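Local coordinates for protein esterase (Rhizomucor miehei, PDB 4WY5) that probably hydrolyses carboxylic ester bonds as a carboxylesterase of the alpha/beta hydrolase fold, at residues Val70-Pro73 and Gly74-Asp77; Lys101-Arg104 and Asp105-Lys109; Arg142-Ala145 and Ser146-Asn149. All coordinates share one frame; numbering follows the deposited sequence.

Contact 1: Val70-Pro73 and Gly74-Asp77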
ATOM      1  N   VAL A  70      26.511   0.304   1.905  1.00 31.97           N
ATOM      2  CA  VAL A  70      26.113   0.143   0.510  1.00 23.21           C
ATOM      3  C   VAL A  70      25.642   1.500  -0.014  1.00 24.90           C
ATOM      4  O   VAL A  70      24.890   2.186   0.677  1.00 25.73           O
ATOM      5  CB  VAL A  70      24.987  -0.928   0.403  1.00 26.92           C
ATOM      6  CG1 VAL A  70      24.745  -1.330  -0.999  1.00 23.80           C
ATOM      7  CG2 VAL A  70      25.347  -2.180   1.198  1.00 28.84           C
ATOM      8  N   ARG A  71      26.079   1.886  -1.218  1.00 25.74           N
ATOM      9  CA  ARG A  71      25.859   3.244  -1.752  1.00 25.22           C
ATOM     10  C   ARG A  71      25.679   3.213  -3.289  1.00 25.87           C
ATOM     11  O   ARG A  71      26.227   2.335  -3.953  1.00 28.38           O
ATOM     12  CB  ARG A  71      27.047   4.158  -1.352  1.00 29.65           C
ATOM     13  CG  ARG A  71      26.941   5.619  -1.833  1.00 36.95           C
ATOM     14  CD  ARG A  71      28.195   6.496  -1.651  1.00 30.75           C
ATOM     15  NE  ARG A  71      28.392   6.882  -0.253  1.00 35.99           N
ATOM     16  CZ  ARG A  71      28.068   8.067   0.270  1.00 28.14           C
ATOM     17  NH1 ARG A  71      27.519   9.019  -0.468  1.00 26.23           N
ATOM     18  NH2 ARG A  71      28.299   8.295   1.553  1.00 35.67           N
ATOM     19  N   PRO A  72      24.912   4.160  -3.869  1.00 27.79           N
ATOM     20  CA  PRO A  72      24.808   4.096  -5.337  1.00 29.85           C
ATOM     21  C   PRO A  72      26.045   4.683  -6.042  1.00 31.45           C
ATOM     22  O   PRO A  72      26.742   5.519  -5.446  1.00 29.38           O
ATOM     23  CB  PRO A  72      23.553   4.935  -5.648  1.00 25.16           C
ATOM     24  CG  PRO A  72      22.907   5.234  -4.302  1.00 26.76           C
ATOM     25  CD  PRO A  72      24.010   5.183  -3.304  1.00 22.77           C
ATOM     26  N   PRO A  73      26.314   4.244  -7.289  1.00 30.82           N
ATOM     27  CA  PRO A  73      27.454   4.736  -8.096  1.00 34.59           C
ATOM     28  C   PRO A  73      27.341   6.211  -8.458  1.00 32.51           C
ATOM     29  O   PRO A  73      26.253   6.670  -8.826  1.00 29.73           O
ATOM     30  CB  PRO A  73      27.411   3.886  -9.383  1.00 33.41           C
ATOM     31  CG  PRO A  73      26.162   3.057  -9.317  1.00 36.02           C
ATOM     32  CD  PRO A  73      25.562   3.152  -7.940  1.00 30.14           C
ATOM     33  N   GLY A  74      28.452   6.938  -8.345  1.00 32.42           N
ATOM     34  CA  GLY A  74      28.491   8.346  -8.704  1.00 29.24           C
ATOM     35  C   GLY A  74      27.986   9.277  -7.607  1.00 32.48           C
ATOM     36  O   GLY A  74      27.724  10.455  -7.867  1.00 33.72           O
ATOM     37  N   THR A  75      27.849   8.756  -6.386  1.00 26.30           N
ATOM     38  CA  THR A  75      27.346   9.542  -5.257  1.00 27.50           C
ATOM     39  C   THR A  75      28.334   9.622  -4.096  1.00 30.00           C
ATOM     40  O   THR A  75      27.988  10.124  -3.007  1.00 27.65           O
ATOM     41  CB  THR A  75      26.019   8.963  -4.690  1.00 32.42           C
ATOM     42  OG1 THR A  75      26.277   7.701  -4.043  1.00 23.47           O
ATOM     43  CG2 THR A  75      24.975   8.791  -5.802  1.00 26.14           C
ATOM     44  N   GLU A  76      29.551   9.121  -4.319  1.00 28.55           N
ATOM     45  CA  GLU A  76      30.558   9.037  -3.257  1.00 30.94           C
ATOM     46  C   GLU A  76      30.848  10.400  -2.622  1.00 28.50           C
ATOM     47  O   GLU A  76      31.030  10.480  -1.405  1.00 27.74           O
ATOM     48  CB  GLU A  76      31.869   8.438  -3.797  1.00 28.86           C
ATOM     49  CG  GLU A  76      31.778   7.015  -4.373  1.00 28.10           C
ATOM     50  CD  GLU A  76      31.540   6.999  -5.885  1.00 35.62           C
ATOM     51  OE1 GLU A  76      30.733   7.827  -6.381  1.00 33.24           O
ATOM     52  OE2 GLU A  76      32.182   6.177  -6.584  1.00 29.03           O
ATOM     53  N   ASP A  77      30.836  11.463  -3.441  1.00 27.93           N
ATOM     54  CA  ASP A  77      31.126  12.840  -2.990  1.00 28.44           C
ATOM     55  C   ASP A  77      29.879  13.612  -2.538  1.00 29.70           C
ATOM     56  O   ASP A  77      29.981  14.721  -2.017  1.00 31.85           O
ATOM     57  CB  ASP A  77      31.811  13.645  -4.102  1.00 32.23           C
ATOM     58  CG  ASP A  77      33.256  13.223  -4.351  1.00 32.11           C
ATOM     59  OD1 ASP A  77      33.754  12.269  -3.700  1.00 27.90           O
ATOM     60  OD2 ASP A  77      33.895  13.867  -5.216  1.00 32.79           O
TER
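The hydroxyl of Thr75 bonds to the carbonyl oxygen of Pro72, with OG1 to O at 2.6 Å. It approaches tilted 31° from the carbonyl plane, so the oxygen is met obliquely. The donor is set by the first torsion of Thr75, which stands OG1 between the backbone N and the carbonyl carbon (chi1 69°) and brings it back over the turn. Pro72 to Thr75 form a type II beta turn with Pro73 and Gly74 at its two middle positions. Gly74 has the positive phi expected at the second of these. The side-chain bond thus ties the last residue of the turn to the first.

Carbon packs round the same hydroxyl. Arg71 CG lies 3.1 Å from Thr75 OG1, and CD of the Pro72 ring lies 3.5 Å from that oxygen, with the ring and the threonine side chain crossing at about a right angle. The methyl of Thr75 meets the ring more loosely, CG2 to Pro72 CB being 4.1 Å.

Arg71 leaves strand 63-71 with CG anti to its nitrogen, then bends at its third torsion to lay the guanidinium beside the backbone of 75-76. Its NH1 reaches Thr75 O at 2.8 Å from near the guanidinium plane, but the N-H angle of 124° makes this a weak bond. Glu76 O lies 3.9 Å above the plane, displaced toward the rim. NH1 also bonds to Gln78 O, and NH2 to Asn149 O.

The chemistry is therefore one of main-chain oxygens collected by a cation and a hydroxyl. A buried arginine fastened to carbonyls, with no carboxylate contact across these segments, probably keeps its positive charge, and its bonds join the end of strand 63-71 to the backbone of the loop that follows.

Contact 2: Lys101-Arg104 and Asp105-Lys109. With SO4 (sulfate ion), chain D.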
ATOM      1  N   LYS A 101      18.925  -8.810  -2.949  1.00 29.91           N
ATOM      2  CA  LYS A 101      18.032  -8.170  -3.926  1.00 24.79           C
ATOM      3  C   LYS A 101      17.237  -6.979  -3.322  1.00 24.03           C
ATOM      4  O   LYS A 101      17.302  -5.869  -3.871  1.00 25.79           O
ATOM      5  CB  LYS A 101      17.099  -9.224  -4.563  1.00 21.28           C
ATOM      6  CG  LYS A 101      16.030  -8.667  -5.493  1.00 24.06           C
ATOM      7  CD  LYS A 101      16.639  -8.075  -6.753  1.00 29.19           C
ATOM      8  CE  LYS A 101      15.564  -7.662  -7.784  1.00 33.72           C
ATOM      9  NZ  LYS A 101      16.168  -6.890  -8.919  1.00 31.21           N
ATOM     10  N   PRO A 102      16.513  -7.168  -2.193  1.00 20.71           N
ATOM     11  CA  PRO A 102      15.838  -5.965  -1.658  1.00 24.72           C
ATOM     12  C   PRO A 102      16.779  -4.853  -1.150  1.00 24.84           C
ATOM     13  O   PRO A 102      16.412  -3.676  -1.260  1.00 25.00           O
ATOM     14  CB  PRO A 102      15.001  -6.504  -0.491  1.00 20.31           C
ATOM     15  CG  PRO A 102      15.649  -7.810  -0.117  1.00 25.36           C
ATOM     16  CD  PRO A 102      16.183  -8.374  -1.416  1.00 23.14           C
ATOM     17  N   VAL A 103      17.960  -5.199  -0.638  1.00 19.14           N
ATOM     18  CA  VAL A 103      18.904  -4.189  -0.154  1.00 21.82           C
ATOM     19  C   VAL A 103      19.443  -3.317  -1.297  1.00 24.29           C
ATOM     20  O   VAL A 103      19.473  -2.079  -1.208  1.00 21.60           O
ATOM     21  CB  VAL A 103      20.092  -4.836   0.587  1.00 24.12           C
ATOM     22  CG1 VAL A 103      21.220  -3.834   0.790  1.00 22.07           C
ATOM     23  CG2 VAL A 103      19.633  -5.408   1.911  1.00 22.74           C
ATOM     24  N   ARG A 104      19.855  -3.961  -2.378  1.00 22.52           N
ATOM     25  CA  ARG A 104      20.388  -3.226  -3.512  1.00 23.61           C
ATOM     26  C   ARG A 104      19.306  -2.416  -4.243  1.00 22.22           C
ATOM     27  O   ARG A 104      19.575  -1.292  -4.679  1.00 23.42           O
ATOM     28  CB  ARG A 104      21.126  -4.191  -4.458  1.00 24.45           C
ATOM     29  CG  ARG A 104      22.500  -4.579  -3.880  1.00 28.68           C
ATOM     30  CD  ARG A 104      23.443  -5.347  -4.819  1.00 29.01           C
ATOM     31  NE  ARG A 104      24.642  -5.753  -4.076  1.00 32.97           N
ATOM     32  CZ  ARG A 104      25.734  -6.297  -4.607  1.00 38.52           C
ATOM     33  NH1 ARG A 104      25.817  -6.508  -5.912  1.00 37.39           N
ATOM     34  NH2 ARG A 104      26.750  -6.632  -3.820  1.00 38.64           N
ATOM     35  N   ASP A 105      18.082  -2.950  -4.309  1.00 24.72           N
ATOM     36  CA  ASP A 105      16.923  -2.215  -4.866  1.00 26.92           C
ATOM     37  C   ASP A 105      16.562  -0.928  -4.076  1.00 22.56           C
ATOM     38  O   ASP A 105      16.395   0.147  -4.653  1.00 22.62           O
ATOM     39  CB  ASP A 105      15.674  -3.127  -4.941  1.00 21.31           C
ATOM     40  CG  ASP A 105      15.720  -4.096  -6.125  1.00 25.50           C
ATOM     41  OD1 ASP A 105      16.650  -3.981  -6.962  1.00 32.17           O
ATOM     42  OD2 ASP A 105      14.814  -4.949  -6.250  1.00 18.58           O
ATOM     43  N   LEU A 106      16.391  -1.056  -2.767  1.00 24.40           N
ATOM     44  CA  LEU A 106      16.093   0.105  -1.918  1.00 24.34           C
ATOM     45  C   LEU A 106      17.183   1.185  -1.999  1.00 23.27           C
ATOM     46  O   LEU A 106      16.887   2.384  -2.041  1.00 23.05           O
ATOM     47  CB  LEU A 106      15.915  -0.342  -0.464  1.00 18.11           C
ATOM     48  CG  LEU A 106      14.693  -1.250  -0.231  1.00 23.90           C
ATOM     49  CD1 LEU A 106      14.678  -1.846   1.172  1.00 18.37           C
ATOM     50  CD2 LEU A 106      13.397  -0.489  -0.514  1.00 18.92           C
ATOM     51  N   THR A 107      18.441   0.750  -2.014  1.00 20.66           N
ATOM     52  CA  THR A 107      19.578   1.669  -2.008  1.00 22.08           C
ATOM     53  C   THR A 107      19.601   2.577  -3.248  1.00 23.09           C
ATOM     54  O   THR A 107      19.652   3.798  -3.107  1.00 20.71           O
ATOM     55  CB  THR A 107      20.919   0.895  -1.890  1.00 21.49           C
ATOM     56  OG1 THR A 107      20.981   0.243  -0.612  1.00 23.84           O
ATOM     57  CG2 THR A 107      22.122   1.838  -2.043  1.00 22.28           C
ATOM     58  N   VAL A 108      19.551   2.007  -4.454  1.00 21.48           N
ATOM     59  CA  VAL A 108      19.629   2.855  -5.647  1.00 22.13           C
ATOM     60  C   VAL A 108      18.306   3.595  -5.972  1.00 26.19           C
ATOM     61  O   VAL A 108      18.359   4.712  -6.485  1.00 27.22           O
ATOM     62  CB  VAL A 108      20.111   2.054  -6.901  1.00 26.21           C
ATOM     63  CG1 VAL A 108      21.212   1.081  -6.508  1.00 25.29           C
ATOM     64  CG2 VAL A 108      18.975   1.306  -7.582  1.00 33.50           C
ATOM     65  N   LYS A 109      17.138   2.999  -5.675  1.00 22.33           N
ATOM     66  CA  LYS A 109      15.843   3.650  -5.967  1.00 23.65           C
ATOM     67  C   LYS A 109      15.535   4.797  -5.001  1.00 22.63           C
ATOM     68  O   LYS A 109      14.937   5.789  -5.395  1.00 21.13           O
ATOM     69  CB  LYS A 109      14.683   2.640  -5.920  1.00 24.54           C
ATOM     70  CG  LYS A 109      14.706   1.608  -7.031  1.00 25.89           C
ATOM     71  CD  LYS A 109      13.599   0.563  -6.873  1.00 27.73           C
ATOM     72  CE  LYS A 109      13.715  -0.517  -7.950  1.00 27.65           C
ATOM     73  NZ  LYS A 109      13.518  -0.024  -9.351  1.00 26.70           N
TER
HETATM   74  S   SO4 D 402      29.724  -8.502  -5.686  1.00 82.39           S
HETATM   75  O1  SO4 D 402      30.975  -9.243  -5.874  1.00 79.68           O
HETATM   76  O2  SO4 D 402      30.014  -7.128  -5.277  1.00 74.53           O
HETATM   77  O3  SO4 D 402      28.963  -8.471  -6.941  1.00 59.72           O
HETATM   78  O4  SO4 D 402      28.940  -9.151  -4.632  1.00 78.43           O
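Thr107 and Val103 meet on the closely packed side of helix 100-110, where Val103 O takes two bonds from the same residue. Thr107 OG1 lies 2.8 Å from Val103 O and Thr107 N lies 3.1 Å from it, and the two donors come from opposite faces of the carbonyl plane. With OG1 anti to its carbonyl carbon (chi1 -65°), the hydroxyl can fold back onto the preceding turn; it also bonds to Thr114 OG1 of strand 113-117. One residue earlier, Leu106 CG sits 3.1 Å from Pro102 O, a close carbon contact beside the nearly straight backbone bond from Leu106 N (170°). Val103 and Leu106 both rest on Phe85 of strand 80-86, as befits the helix of a beta-alpha-beta unit.

The other part of the contact is looser. The Val108 N to Arg104 O bond is weak, at 3.3 Å. Arg104 runs extended from CG to NE and carries its guanidinium away from the helix; NH2 makes a weak bond of 3.4 Å to O4 of a sulfate, whose sulfur lies in the guanidinium plane at its edge. The ion probably comes from the crystallisation liquor, while Glu53 gives the same NH2 a salt bridge within the chain.

Lys101 bends at its second torsion and passes obliquely across the carboxylate of Asp105. Its methylene is closer than its charge: CE is 3.2 Å from Asp105 OD2, whereas NZ is 3.5 Å from Asp105 OD1 in the salt bridge. Both ends have firmer partners, Lys101 NZ on Lys47 O and Asp105 OD2 on Tyr304 OH. The long ion pair thus joins two separately held groups, and the neighbouring ammonium and hydroxyl would be expected to favour the charged carboxylate in this buried position.

Contact 3: Arg142-Ala145 and Ser146-Asn149; sequences RENA and SSLN
The side-chain amide of Asn144 stands beside Ser147 without bonding to it: OD1 is 4.0 Å from Ser147 OG, and the nearer approach is from Asn144 CB, at 3.6 Å. The amide's ND2 turns back instead to Trp140 O, in the last turns of helix 129-143. The flat group that does the work is the peptide carbonyl of Asn144. Ser147 OG reaches its oxygen at 3.2 Å, tilted 29° from the carbonyl plane. That hydroxyl stands between its own backbone N and carbonyl carbon (chi1 82°), a rotation that points it back along the chain.

Two amide hydrogens converge on the same oxygen, both weakly: Leu148 N lies 3.1 Å from Asn144 O, and Ser147 N makes a weak, bent bond to it (127°). Leu148 packs its branch against this group as well, with CD1 3.3 Å from Asn144 O, so that carbon shares the oxygen's surroundings with the three donors. A further weak bond runs from Leu148 N to Ala145 O, leaving one amide divided between two carbonyls. The shared, bent bonds show that this turn, 145-148, is only weakly bonded as a helix.

Asn144 is where the chain departs from helix 129-143, and Asn149, with positive phi, ends the short helix that follows. Asn149 ND2 bonds to Glu76 O in the loop after strand 63-71, and its backbone pairs with Leu80 of strand 80-86. This surface turn therefore leads from the long helix toward strands 150-151 and 155-160, with Ala145 touching Ala152 on the way.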
ATOM      1  N   ARG A 142      26.009   7.872  13.921  1.00 29.64           N
ATOM      2  CA  ARG A 142      25.908   9.281  14.313  1.00 36.71           C
ATOM      3  C   ARG A 142      27.275   9.907  14.600  1.00 38.26           C
ATOM      4  O   ARG A 142      27.477  11.094  14.362  1.00 35.66           O
ATOM      5  CB  ARG A 142      25.020   9.431  15.557  1.00 32.60           C
ATOM      6  CG  ARG A 142      23.539   9.329  15.286  1.00 36.57           C
ATOM      7  CD  ARG A 142      22.698   9.428  16.555  1.00 34.21           C
ATOM      8  NE  ARG A 142      21.581  10.332  16.307  1.00 47.64           N
ATOM      9  CZ  ARG A 142      21.388  11.485  16.936  1.00 44.86           C
ATOM     10  NH1 ARG A 142      22.204  11.858  17.910  1.00 42.17           N
ATOM     11  NH2 ARG A 142      20.346  12.241  16.616  1.00 46.71           N
ATOM     12  N   GLU A 143      28.209   9.097  15.092  1.00 39.43           N
ATOM     13  CA  GLU A 143      29.555   9.570  15.420  1.00 42.66           C
ATOM     14  C   GLU A 143      30.455   9.751  14.201  1.00 42.88           C
ATOM     15  O   GLU A 143      31.416  10.515  14.247  1.00 43.23           O
ATOM     16  CB  GLU A 143      30.228   8.609  16.394  1.00 42.39           C
ATOM     17  CG  GLU A 143      30.040   9.002  17.839  1.00 55.41           C
ATOM     18  CD  GLU A 143      30.705  10.324  18.179  1.00 64.55           C
ATOM     19  OE1 GLU A 143      31.912  10.485  17.878  1.00 59.09           O
ATOM     20  OE2 GLU A 143      30.011  11.200  18.748  1.00 69.52           O
ATOM     21  N   ASN A 144      30.168   9.021  13.127  1.00 41.36           N
ATOM     22  CA  ASN A 144      31.051   9.019  11.966  1.00 41.15           C
ATOM     23  C   ASN A 144      30.378   9.452  10.663  1.00 36.88           C
ATOM     24  O   ASN A 144      30.719   8.946   9.594  1.00 39.59           O
ATOM     25  CB  ASN A 144      31.663   7.630  11.779  1.00 38.80           C
ATOM     26  CG  ASN A 144      32.632   7.267  12.888  1.00 44.58           C
ATOM     27  OD1 ASN A 144      33.817   7.600  12.827  1.00 50.27           O
ATOM     28  ND2 ASN A 144      32.137   6.567  13.903  1.00 40.12           N
ATOM     29  N   ALA A 145      29.434  10.384  10.752  1.00 33.45           N
ATOM     30  CA  ALA A 145      28.670  10.823   9.578  1.00 38.05           C
ATOM     31  C   ALA A 145      29.550  11.508   8.541  1.00 36.41           C
ATOM     32  O   ALA A 145      29.337  11.372   7.338  1.00 38.35           O
ATOM     33  CB  ALA A 145      27.548  11.759   9.995  1.00 33.88           C
ATOM     34  N   SER A 146      30.530  12.258   9.018  1.00 38.91           N
ATOM     35  CA  SER A 146      31.411  13.007   8.129  1.00 46.98           C
ATOM     36  C   SER A 146      32.342  12.082   7.334  1.00 42.79           C
ATOM     37  O   SER A 146      32.695  12.385   6.198  1.00 44.34           O
ATOM     38  CB  SER A 146      32.222  14.023   8.938  1.00 47.20           C
ATOM     39  OG  SER A 146      31.350  14.893   9.651  1.00 54.29           O
ATOM     40  N   SER A 147      32.711  10.946   7.918  1.00 38.92           N
ATOM     41  CA  SER A 147      33.560   9.982   7.227  1.00 35.24           C
ATOM     42  C   SER A 147      32.724   9.037   6.361  1.00 41.42           C
ATOM     43  O   SER A 147      33.260   8.362   5.490  1.00 46.81           O
ATOM     44  CB  SER A 147      34.418   9.196   8.226  1.00 41.59           C
ATOM     45  OG  SER A 147      33.710   8.123   8.824  1.00 48.76           O
ATOM     46  N   LEU A 148      31.415   8.977   6.620  1.00 43.16           N
ATOM     47  CA  LEU A 148      30.484   8.183   5.807  1.00 38.68           C
ATOM     48  C   LEU A 148      29.772   9.033   4.746  1.00 37.31           C
ATOM     49  O   LEU A 148      29.042   8.500   3.907  1.00 34.87           O
ATOM     50  CB  LEU A 148      29.440   7.497   6.695  1.00 38.53           C
ATOM     51  CG  LEU A 148      29.919   6.380   7.632  1.00 41.69           C
ATOM     52  CD1 LEU A 148      28.992   6.261   8.827  1.00 41.14           C
ATOM     53  CD2 LEU A 148      29.996   5.040   6.894  1.00 32.51           C
ATOM     54  N   ASN A 149      29.949  10.349   4.822  1.00 32.60           N
ATOM     55  CA  ASN A 149      29.288  11.293   3.919  1.00 37.10           C
ATOM     56  C   ASN A 149      27.747  11.161   3.942  1.00 35.22           C
ATOM     57  O   ASN A 149      27.106  11.053   2.892  1.00 33.06           O
ATOM     58  CB  ASN A 149      29.820  11.121   2.491  1.00 32.11           C
ATOM     59  CG  ASN A 149      30.619  12.329   2.018  1.00 36.20           C
ATOM     60  OD1 ASN A 149      30.796  13.298   2.763  1.00 35.48           O
ATOM     61  ND2 ASN A 149      31.115  12.275   0.775  1.00 31.25           N
TER

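In the fold
Along the chain the three contacts come in series, none nested in or crossing another, and each is local. Contact 1 shapes the loop between strands 63-71 and 80-86; contact 2 lies on the helix that carries the chain from strand 80-86 to strand 113-117; contact 3 turns it from helix 129-143 toward strand 155-160. Space brings them together again. Contact 1 touches both others: the ring of Pro72 packs on Thr107 and Val108 of contact 2, while Arg71 and Glu76 meet Asn149 of contact 3. Contacts 2 and 3 stay about 11 Å apart at their nearest atoms, so contact 1 links helix 100-110 to the 144-149 turn.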